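PDB 1ZPU: iron transport multicopper oxidase FET3 from Saccharomyces cerevisiae, which oxidises ferrous to ferric iron with molecular oxygen for high-affinity iron uptake, using four copper ions, and also oxidises cuprous copper. Local coordinates for residues Thr57-His62 against Tyr102-His107; His397-Gln402 against Gly457-His462. All coordinates share one frame; numbering follows the deposited sequence.

Contact 1. Residues Thr57-His62 against Tyr102-His107; sequences TSMHFH and YWYHSH. With CU1 (copper (I) ion), chain B; CU1 (copper (I) ion), chain C; CU1 (copper (I) ion), chain D.
His60 N gives a nearly straight hydrogen bond to His105 O (2.8 Å, 171° at the hydrogen), and His105 N returns one to His60 O at 3.0 Å. This hydrogen-bonded antiparallel pair joins the edge strand 60-62 to strand 100-105 in the first cupredoxin domain of the multicopper oxidase. Each segment carries a His-X-His motif, and the four imidazoles together serve all three coppers of the trinuclear cluster. His62 and His105, on the same face of the strand pair, converge on one type 3 copper, through His62 ND1 at 1.9 Å and His105 NE2 at 2.1 Å; His464 completes that site. His62 is the one histidine of the four to coordinate through the delta nitrogen; its NE2 turns instead to Asp437. With CG anti to the backbone N (chi1 -173°), its ring lies over the indole of Trp103 in an offset stack, and the type 2 copper sits toward the rim of the other face. His60 NE2 binds that type 2 copper at 2.1 Å, shared with His395, while Asp73 O accepts the bond from His60 ND1. The His60 ring presents its edge to the face of His105 and receives the edge of His107 on its own face, so the His60 ring stands nearly perpendicular to both. His107 NE2 is 2.1 Å from the second type 3 copper. Phe61 and Tyr104, a non-hydrogen-bonded pair, occupy the face of the sheet away from the metals, where Met59 SD approaches Tyr104 CD1 obliquely at 3.5 Å as a Met-aromatic contact. Rotation of the His105 imidazole is fixed at both nitrogens: copper holds NE2, and ND1 donates to Ser106 O at 2.9 Å, with the carbonyl oxygen almost in the ring plane.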
ATOM      1  N   THR A  57     -15.349   7.444  -5.589  1.00 69.25           N
ATOM      2  CA  THR A  57     -14.582   6.186  -5.480  1.00 69.38           C
ATOM      3  C   THR A  57     -13.421   6.118  -6.458  1.00 69.29           C
ATOM      4  O   THR A  57     -13.306   6.939  -7.362  1.00 69.21           O
ATOM      5  CB  THR A  57     -15.428   4.898  -5.721  1.00 69.81           C
ATOM      6  OG1 THR A  57     -16.830   5.185  -5.661  1.00 71.08           O
ATOM      7  CG2 THR A  57     -15.063   3.826  -4.714  1.00 68.39           C
ATOM      8  N   SER A  58     -12.567   5.117  -6.261  1.00 69.16           N
ATOM      9  CA  SER A  58     -11.519   4.786  -7.207  1.00 69.13           C
ATOM     10  C   SER A  58     -11.084   3.396  -6.842  1.00 69.37           C
ATOM     11  O   SER A  58     -11.483   2.895  -5.793  1.00 69.56           O
ATOM     12  CB  SER A  58     -10.349   5.737  -7.059  1.00 69.01           C
ATOM     13  OG  SER A  58      -9.988   5.844  -5.701  1.00 68.53           O
ATOM     14  N   MET A  59     -10.278   2.772  -7.699  1.00 69.46           N
ATOM     15  CA  MET A  59      -9.704   1.464  -7.396  1.00 69.72           C
ATOM     16  C   MET A  59      -8.297   1.424  -7.909  1.00 69.41           C
ATOM     17  O   MET A  59      -8.048   1.746  -9.070  1.00 69.39           O
ATOM     18  CB  MET A  59     -10.513   0.344  -8.049  1.00 70.07           C
ATOM     19  CG  MET A  59     -10.095  -1.063  -7.635  1.00 70.64           C
ATOM     20  SD  MET A  59     -11.476  -2.231  -7.702  1.00 71.62           S
ATOM     21  CE  MET A  59     -11.856  -2.144  -9.439  1.00 72.67           C
ATOM     22  N   HIS A  60      -7.383   1.032  -7.028  1.00 69.26           N
ATOM     23  CA  HIS A  60      -5.976   0.934  -7.352  1.00 69.05           C
ATOM     24  C   HIS A  60      -5.550  -0.514  -7.227  1.00 69.14           C
ATOM     25  O   HIS A  60      -5.944  -1.190  -6.291  1.00 69.42           O
ATOM     26  CB  HIS A  60      -5.172   1.791  -6.387  1.00 68.82           C
ATOM     27  CG  HIS A  60      -3.702   1.499  -6.393  1.00 69.06           C
ATOM     28  ND1 HIS A  60      -2.951   1.477  -7.548  1.00 69.15           N
ATOM     29  CD2 HIS A  60      -2.840   1.246  -5.384  1.00 68.61           C
ATOM     30  CE1 HIS A  60      -1.697   1.201  -7.253  1.00 68.01           C
ATOM     31  NE2 HIS A  60      -1.601   1.064  -5.946  1.00 68.29           N
ATOM     32  N   PHE A  61      -4.738  -0.985  -8.165  1.00 69.05           N
ATOM     33  CA  PHE A  61      -4.243  -2.353  -8.142  1.00 68.86           C
ATOM     34  C   PHE A  61      -2.789  -2.375  -7.697  1.00 69.01           C
ATOM     35  O   PHE A  61      -1.875  -2.109  -8.477  1.00 69.18           O
ATOM     36  CB  PHE A  61      -4.491  -3.014  -9.489  1.00 68.44           C
ATOM     37  CG  PHE A  61      -5.900  -2.856  -9.947  1.00 68.65           C
ATOM     38  CD1 PHE A  61      -6.293  -1.708 -10.662  1.00 68.18           C
ATOM     39  CD2 PHE A  61      -6.862  -3.800  -9.604  1.00 68.04           C
ATOM     40  CE1 PHE A  61      -7.607  -1.529 -11.048  1.00 67.07           C
ATOM     41  CE2 PHE A  61      -8.188  -3.623  -9.990  1.00 67.62           C
ATOM     42  CZ  PHE A  61      -8.558  -2.492 -10.715  1.00 67.35           C
ATOM     43  N   HIS A  62      -2.607  -2.679  -6.417  1.00 69.03           N
ATOM     44  CA  HIS A  62      -1.359  -2.459  -5.710  1.00 68.91           C
ATOM     45  C   HIS A  62      -0.256  -3.351  -6.221  1.00 69.13           C
ATOM     46  O   HIS A  62      -0.331  -4.578  -6.104  1.00 69.25           O
ATOM     47  CB  HIS A  62      -1.554  -2.726  -4.221  1.00 68.50           C
ATOM     48  CG  HIS A  62      -0.363  -2.374  -3.393  1.00 68.90           C
ATOM     49  ND1 HIS A  62      -0.388  -1.375  -2.447  1.00 68.04           N
ATOM     50  CD2 HIS A  62       0.896  -2.878  -3.381  1.00 69.04           C
ATOM     51  CE1 HIS A  62       0.803  -1.282  -1.885  1.00 69.02           C
ATOM     52  NE2 HIS A  62       1.602  -2.177  -2.436  1.00 69.07           N
ATOM     53  N   TYR A 102      -0.650  -9.916  -5.299  1.00 68.99           N
ATOM     54  CA  TYR A 102      -0.992  -8.495  -5.229  1.00 68.83           C
ATOM     55  C   TYR A 102      -2.362  -8.326  -4.605  1.00 68.68           C
ATOM     56  O   TYR A 102      -3.005  -9.297  -4.235  1.00 68.73           O
ATOM     57  CB  TYR A 102      -0.926  -7.843  -6.623  1.00 68.71           C
ATOM     58  CG  TYR A 102       0.411  -8.045  -7.282  1.00 68.15           C
ATOM     59  CD1 TYR A 102       0.719  -9.246  -7.910  1.00 67.54           C
ATOM     60  CD2 TYR A 102       1.374  -7.058  -7.243  1.00 67.92           C
ATOM     61  CE1 TYR A 102       1.934  -9.454  -8.482  1.00 67.79           C
ATOM     62  CE2 TYR A 102       2.606  -7.252  -7.820  1.00 68.29           C
ATOM     63  CZ  TYR A 102       2.881  -8.457  -8.433  1.00 68.71           C
ATOM     64  OH  TYR A 102       4.106  -8.669  -9.011  1.00 69.46           O
ATOM     65  N   TRP A 103      -2.796  -7.083  -4.471  1.00 68.61           N
ATOM     66  CA  TRP A 103      -4.151  -6.790  -4.043  1.00 68.37           C
ATOM     67  C   TRP A 103      -4.667  -5.493  -4.651  1.00 68.67           C
ATOM     68  O   TRP A 103      -3.910  -4.691  -5.216  1.00 68.79           O
ATOM     69  CB  TRP A 103      -4.271  -6.752  -2.516  1.00 67.95           C
ATOM     70  CG  TRP A 103      -3.444  -5.703  -1.798  1.00 67.57           C
ATOM     71  CD1 TRP A 103      -2.094  -5.570  -1.834  1.00 67.23           C
ATOM     72  CD2 TRP A 103      -3.918  -4.698  -0.887  1.00 66.53           C
ATOM     73  NE1 TRP A 103      -1.697  -4.529  -1.044  1.00 67.50           N
ATOM     74  CE2 TRP A 103      -2.795  -3.975  -0.445  1.00 66.59           C
ATOM     75  CE3 TRP A 103      -5.180  -4.335  -0.413  1.00 66.26           C
ATOM     76  CZ2 TRP A 103      -2.890  -2.907   0.444  1.00 66.63           C
ATOM     77  CZ3 TRP A 103      -5.279  -3.275   0.477  1.00 67.02           C
ATOM     78  CH2 TRP A 103      -4.142  -2.572   0.897  1.00 67.29           C
ATOM     79  N   TYR A 104      -5.973  -5.303  -4.549  1.00 68.65           N
ATOM     80  CA  TYR A 104      -6.584  -4.092  -5.016  1.00 68.42           C
ATOM     81  C   TYR A 104      -7.348  -3.441  -3.878  1.00 68.60           C
ATOM     82  O   TYR A 104      -7.927  -4.122  -3.035  1.00 68.80           O
ATOM     83  CB  TYR A 104      -7.505  -4.410  -6.186  1.00 68.28           C
ATOM     84  CG  TYR A 104      -8.757  -5.169  -5.834  1.00 67.83           C
ATOM     85  CD1 TYR A 104      -9.925  -4.493  -5.503  1.00 66.94           C
ATOM     86  CD2 TYR A 104      -8.787  -6.564  -5.870  1.00 67.72           C
ATOM     87  CE1 TYR A 104     -11.083  -5.181  -5.201  1.00 67.74           C
ATOM     88  CE2 TYR A 104      -9.951  -7.268  -5.563  1.00 67.93           C
ATOM     89  CZ  TYR A 104     -11.098  -6.567  -5.230  1.00 68.17           C
ATOM     90  OH  TYR A 104     -12.268  -7.238  -4.937  1.00 68.08           O
ATOM     91  N   HIS A 105      -7.341  -2.118  -3.847  1.00 68.55           N
ATOM     92  CA  HIS A 105      -8.084  -1.373  -2.842  1.00 68.69           C
ATOM     93  C   HIS A 105      -8.544  -0.045  -3.404  1.00 68.80           C
ATOM     94  O   HIS A 105      -7.956   0.463  -4.359  1.00 68.95           O
ATOM     95  CB  HIS A 105      -7.234  -1.139  -1.582  1.00 68.49           C
ATOM     96  CG  HIS A 105      -5.937  -0.425  -1.829  1.00 68.31           C
ATOM     97  ND1 HIS A 105      -5.842   0.950  -1.907  1.00 68.87           N
ATOM     98  CD2 HIS A 105      -4.676  -0.896  -1.987  1.00 67.23           C
ATOM     99  CE1 HIS A 105      -4.581   1.290  -2.120  1.00 68.29           C
ATOM    100  NE2 HIS A 105      -3.854   0.190  -2.170  1.00 66.84           N
ATOM    101  N   SER A 106      -9.596   0.510  -2.816  1.00 68.73           N
ATOM    102  CA  SER A 106     -10.012   1.868  -3.123  1.00 68.77           C
ATOM    103  C   SER A 106      -8.877   2.809  -2.788  1.00 68.89           C
ATOM    104  O   SER A 106      -8.171   2.606  -1.806  1.00 69.09           O
ATOM    105  CB  SER A 106     -11.241   2.234  -2.295  1.00 68.66           C
ATOM    106  OG  SER A 106     -11.516   3.620  -2.352  1.00 68.79           O
ATOM    107  N   HIS A 107      -8.683   3.835  -3.602  1.00 69.08           N
ATOM    108  CA  HIS A 107      -7.668   4.840  -3.291  1.00 69.31           C
ATOM    109  C   HIS A 107      -8.286   6.202  -2.934  1.00 69.48           C
ATOM    110  O   HIS A 107      -7.597   7.224  -2.977  1.00 69.54           O
ATOM    111  CB  HIS A 107      -6.663   4.975  -4.441  1.00 69.28           C
ATOM    112  CG  HIS A 107      -5.251   5.168  -3.983  1.00 69.93           C
ATOM    113  ND1 HIS A 107      -4.771   6.381  -3.541  1.00 70.47           N
ATOM    114  CD2 HIS A 107      -4.218   4.297  -3.886  1.00 70.49           C
ATOM    115  CE1 HIS A 107      -3.503   6.249  -3.196  1.00 70.68           C
ATOM    116  NE2 HIS A 107      -3.145   4.992  -3.388  1.00 70.29           N
TER
HETATM  117 CU   CU1 B1003      -1.830  -0.164  -1.950  1.00 89.16          CU
HETATM  118 CU   CU1 C1004       0.338   0.755  -5.273  1.00100.00          CU
HETATM  119 CU   CU1 D1002      -1.079   4.680  -3.398  1.00 87.41          CU

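Contact 2. Residues His397-Gln402 against Gly457-His462; sequences HGHAFQ and GVWFFH. With CU1 (copper (I) ion), chain D.
The indole of Trp459 lies between two glycines: Gly398 CA sits over one face, 3.5 Å from the centroid of the six-membered ring in a CH-pi contact, and Gly457 CA covers the opposite face. The His399 imidazole turns its edge toward the face of the five-membered ring, with planes at 74°. The polar ends of this pair are held by others, Trp459 NE1 by Asn455 O and His399 NE2 by Glu479. The second flat group, the His397 imidazole, carries Phe460 CB over one face, 4.0 Å from the ring centroid, while His462 NE2 lies at its edge, in the ring plane. Neither histidine covers the face of the other; they meet rim to rim because both converge on one copper, at 2.1 Å from His397 NE2 and 2.2 Å from His462 NE2. His397 N donates a nearly straight hydrogen bond to Phe460 O (3.1 Å, 171°), anchoring the backbone beside the ligand, and Asp73 OD2 fixes the far nitrogen, ND1. His397 ends a His-X-His motif and His462 opens the His-Cys-His run whose cysteine binds the type 1 copper, the paired ligand motifs by which the third cupredoxin domain of multicopper oxidases builds its half of the type 3 site.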
ATOM      1  N   HIS A 397       4.322   3.517  -6.317  1.00 69.13           N
ATOM      2  CA  HIS A 397       3.563   3.033  -7.471  1.00 69.02           C
ATOM      3  C   HIS A 397       4.493   2.831  -8.667  1.00 69.11           C
ATOM      4  O   HIS A 397       5.525   3.502  -8.769  1.00 69.12           O
ATOM      5  CB  HIS A 397       2.478   4.023  -7.852  1.00 68.71           C
ATOM      6  CG  HIS A 397       1.317   4.051  -6.911  1.00 68.95           C
ATOM      7  ND1 HIS A 397       0.016   3.911  -7.338  1.00 68.88           N
ATOM      8  CD2 HIS A 397       1.256   4.222  -5.568  1.00 69.75           C
ATOM      9  CE1 HIS A 397      -0.795   3.993  -6.300  1.00 69.68           C
ATOM     10  NE2 HIS A 397      -0.068   4.180  -5.213  1.00 69.03           N
ATOM     11  N   GLY A 398       4.136   1.893  -9.548  1.00 69.02           N
ATOM     12  CA  GLY A 398       4.831   1.706 -10.823  1.00 69.08           C
ATOM     13  C   GLY A 398       6.164   0.968 -10.822  1.00 69.17           C
ATOM     14  O   GLY A 398       6.702   0.666 -11.885  1.00 69.32           O
ATOM     15  N   HIS A 399       6.707   0.682  -9.644  1.00 69.06           N
ATOM     16  CA  HIS A 399       8.018   0.040  -9.537  1.00 69.07           C
ATOM     17  C   HIS A 399       8.142  -0.879  -8.323  1.00 69.15           C
ATOM     18  O   HIS A 399       7.456  -0.705  -7.308  1.00 69.43           O
ATOM     19  CB  HIS A 399       9.127   1.082  -9.417  1.00 68.95           C
ATOM     20  CG  HIS A 399       9.187   2.060 -10.544  1.00 69.15           C
ATOM     21  ND1 HIS A 399       9.826   1.787 -11.730  1.00 69.66           N
ATOM     22  CD2 HIS A 399       8.722   3.327 -10.647  1.00 69.70           C
ATOM     23  CE1 HIS A 399       9.737   2.838 -12.525  1.00 70.51           C
ATOM     24  NE2 HIS A 399       9.073   3.788 -11.890  1.00 69.49           N
ATOM     25  N   ALA A 400       9.026  -1.860  -8.440  1.00 69.06           N
ATOM     26  CA  ALA A 400       9.597  -2.522  -7.282  1.00 69.08           C
ATOM     27  C   ALA A 400      11.016  -1.966  -7.145  1.00 69.12           C
ATOM     28  O   ALA A 400      11.826  -2.085  -8.063  1.00 69.29           O
ATOM     29  CB  ALA A 400       9.622  -4.017  -7.487  1.00 68.88           C
ATOM     30  N   PHE A 401      11.313  -1.336  -6.016  1.00 69.07           N
ATOM     31  CA  PHE A 401      12.606  -0.674  -5.841  1.00 69.08           C
ATOM     32  C   PHE A 401      13.646  -1.548  -5.152  1.00 69.03           C
ATOM     33  O   PHE A 401      13.309  -2.538  -4.517  1.00 68.95           O
ATOM     34  CB  PHE A 401      12.431   0.618  -5.049  1.00 69.21           C
ATOM     35  CG  PHE A 401      11.562   0.465  -3.853  1.00 69.26           C
ATOM     36  CD1 PHE A 401      10.245   0.889  -3.888  1.00 70.08           C
ATOM     37  CD2 PHE A 401      12.050  -0.123  -2.695  1.00 69.93           C
ATOM     38  CE1 PHE A 401       9.418   0.736  -2.780  1.00 70.62           C
ATOM     39  CE2 PHE A 401      11.240  -0.282  -1.581  1.00 70.33           C
ATOM     40  CZ  PHE A 401       9.920   0.150  -1.618  1.00 70.20           C
ATOM     41  N   GLN A 402      14.910  -1.164  -5.280  1.00 69.16           N
ATOM     42  CA  GLN A 402      16.002  -1.801  -4.538  1.00 69.44           C
ATOM     43  C   GLN A 402      16.160  -1.123  -3.182  1.00 69.32           C
ATOM     44  O   GLN A 402      16.314   0.097  -3.108  1.00 69.41           O
ATOM     45  CB  GLN A 402      17.334  -1.710  -5.301  1.00 69.25           C
ATOM     46  CG  GLN A 402      17.291  -2.285  -6.706  1.00 69.79           C
ATOM     47  CD  GLN A 402      18.663  -2.452  -7.346  1.00 70.45           C
ATOM     48  OE1 GLN A 402      19.614  -1.739  -7.018  1.00 71.59           O
ATOM     49  NE2 GLN A 402      18.767  -3.398  -8.292  1.00 72.00           N
ATOM     50  N   GLY A 457       5.190   7.185 -16.639  1.00 69.13           N
ATOM     51  CA  GLY A 457       3.928   7.262 -15.908  1.00 69.16           C
ATOM     52  C   GLY A 457       3.923   8.318 -14.823  1.00 69.25           C
ATOM     53  O   GLY A 457       4.876   9.083 -14.680  1.00 69.61           O
ATOM     54  N   VAL A 458       2.836   8.359 -14.064  1.00 69.15           N
ATOM     55  CA  VAL A 458       2.691   9.299 -12.967  1.00 68.90           C
ATOM     56  C   VAL A 458       2.510   8.433 -11.748  1.00 68.92           C
ATOM     57  O   VAL A 458       1.525   7.711 -11.660  1.00 69.30           O
ATOM     58  CB  VAL A 458       1.474  10.236 -13.170  1.00 68.65           C
ATOM     59  CG1 VAL A 458       1.286  11.131 -11.982  1.00 68.32           C
ATOM     60  CG2 VAL A 458       1.644  11.078 -14.420  1.00 68.69           C
ATOM     61  N   TRP A 459       3.466   8.491 -10.824  1.00 68.82           N
ATOM     62  CA  TRP A 459       3.520   7.537  -9.721  1.00 68.94           C
ATOM     63  C   TRP A 459       3.522   8.176  -8.332  1.00 69.02           C
ATOM     64  O   TRP A 459       4.345   9.039  -8.046  1.00 69.27           O
ATOM     65  CB  TRP A 459       4.739   6.625  -9.862  1.00 68.67           C
ATOM     66  CG  TRP A 459       4.934   5.989 -11.210  1.00 68.86           C
ATOM     67  CD1 TRP A 459       6.011   6.141 -12.024  1.00 69.18           C
ATOM     68  CD2 TRP A 459       4.041   5.103 -11.899  1.00 68.72           C
ATOM     69  NE1 TRP A 459       5.852   5.413 -13.168  1.00 68.77           N
ATOM     70  CE2 TRP A 459       4.652   4.762 -13.117  1.00 68.67           C
ATOM     71  CE3 TRP A 459       2.779   4.574 -11.611  1.00 69.32           C
ATOM     72  CZ2 TRP A 459       4.051   3.911 -14.044  1.00 69.33           C
ATOM     73  CZ3 TRP A 459       2.186   3.720 -12.531  1.00 68.71           C
ATOM     74  CH2 TRP A 459       2.821   3.400 -13.728  1.00 69.07           C
ATOM     75  N   PHE A 460       2.614   7.713  -7.473  1.00 68.97           N
ATOM     76  CA  PHE A 460       2.467   8.215  -6.114  1.00 68.89           C
ATOM     77  C   PHE A 460       3.506   7.557  -5.215  1.00 68.82           C
ATOM     78  O   PHE A 460       3.685   6.339  -5.244  1.00 68.81           O
ATOM     79  CB  PHE A 460       1.042   7.923  -5.606  1.00 68.79           C
ATOM     80  CG  PHE A 460       0.472   8.966  -4.674  1.00 68.58           C
ATOM     81  CD1 PHE A 460       1.160  10.142  -4.384  1.00 68.79           C
ATOM     82  CD2 PHE A 460      -0.789   8.783  -4.109  1.00 68.72           C
ATOM     83  CE1 PHE A 460       0.603  11.108  -3.519  1.00 68.77           C
ATOM     84  CE2 PHE A 460      -1.361   9.756  -3.250  1.00 68.52           C
ATOM     85  CZ  PHE A 460      -0.660  10.907  -2.954  1.00 68.04           C
ATOM     86  N   PHE A 461       4.213   8.370  -4.439  1.00 68.72           N
ATOM     87  CA  PHE A 461       5.075   7.846  -3.384  1.00 68.89           C
ATOM     88  C   PHE A 461       4.590   8.355  -2.032  1.00 69.07           C
ATOM     89  O   PHE A 461       4.671   9.555  -1.759  1.00 69.31           O
ATOM     90  CB  PHE A 461       6.537   8.229  -3.600  1.00 68.49           C
ATOM     91  CG  PHE A 461       7.444   7.732  -2.522  1.00 68.29           C
ATOM     92  CD1 PHE A 461       7.838   6.401  -2.491  1.00 67.56           C
ATOM     93  CD2 PHE A 461       7.887   8.591  -1.519  1.00 68.33           C
ATOM     94  CE1 PHE A 461       8.672   5.935  -1.490  1.00 67.42           C
ATOM     95  CE2 PHE A 461       8.718   8.128  -0.499  1.00 67.81           C
ATOM     96  CZ  PHE A 461       9.112   6.793  -0.492  1.00 67.77           C
ATOM     97  N   HIS A 462       4.090   7.448  -1.196  1.00 69.02           N
ATOM     98  CA  HIS A 462       3.438   7.848   0.042  1.00 69.22           C
ATOM     99  C   HIS A 462       3.489   6.791   1.117  1.00 69.26           C
ATOM    100  O   HIS A 462       3.785   5.624   0.849  1.00 69.36           O
ATOM    101  CB  HIS A 462       1.970   8.163  -0.220  1.00 69.38           C
ATOM    102  CG  HIS A 462       1.172   6.973  -0.642  1.00 69.65           C
ATOM    103  ND1 HIS A 462       0.508   6.166   0.256  1.00 69.97           N
ATOM    104  CD2 HIS A 462       0.940   6.446  -1.867  1.00 70.18           C
ATOM    105  CE1 HIS A 462      -0.093   5.187  -0.397  1.00 70.81           C
ATOM    106  NE2 HIS A 462       0.157   5.331  -1.686  1.00 70.63           N
TER
HETATM  107 CU   CU1 D1002      -1.079   4.680  -3.398  1.00 87.41          CU

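Overall arrangement
Contacts 1 and 2, their centres about 14 Å apart, belong to the first and third cupredoxin domains and face each other across the trinuclear copper cluster, where oxygen is reduced in this family. They share one type 3 copper, to which His107 of contact 1 and both His397 and His462 of contact 2 are bound. Next to it the imidazoles of His60 and His397 stack, with His60 NE2 3.1 Å from His397 CE1. Asp73 serves both contacts, its backbone O holding His60 ND1 and its OD2 holding His397 ND1. The type 1 copper lies about 13 Å from the His107 side chain, linked to the cluster through Cys463 between His462 and His464.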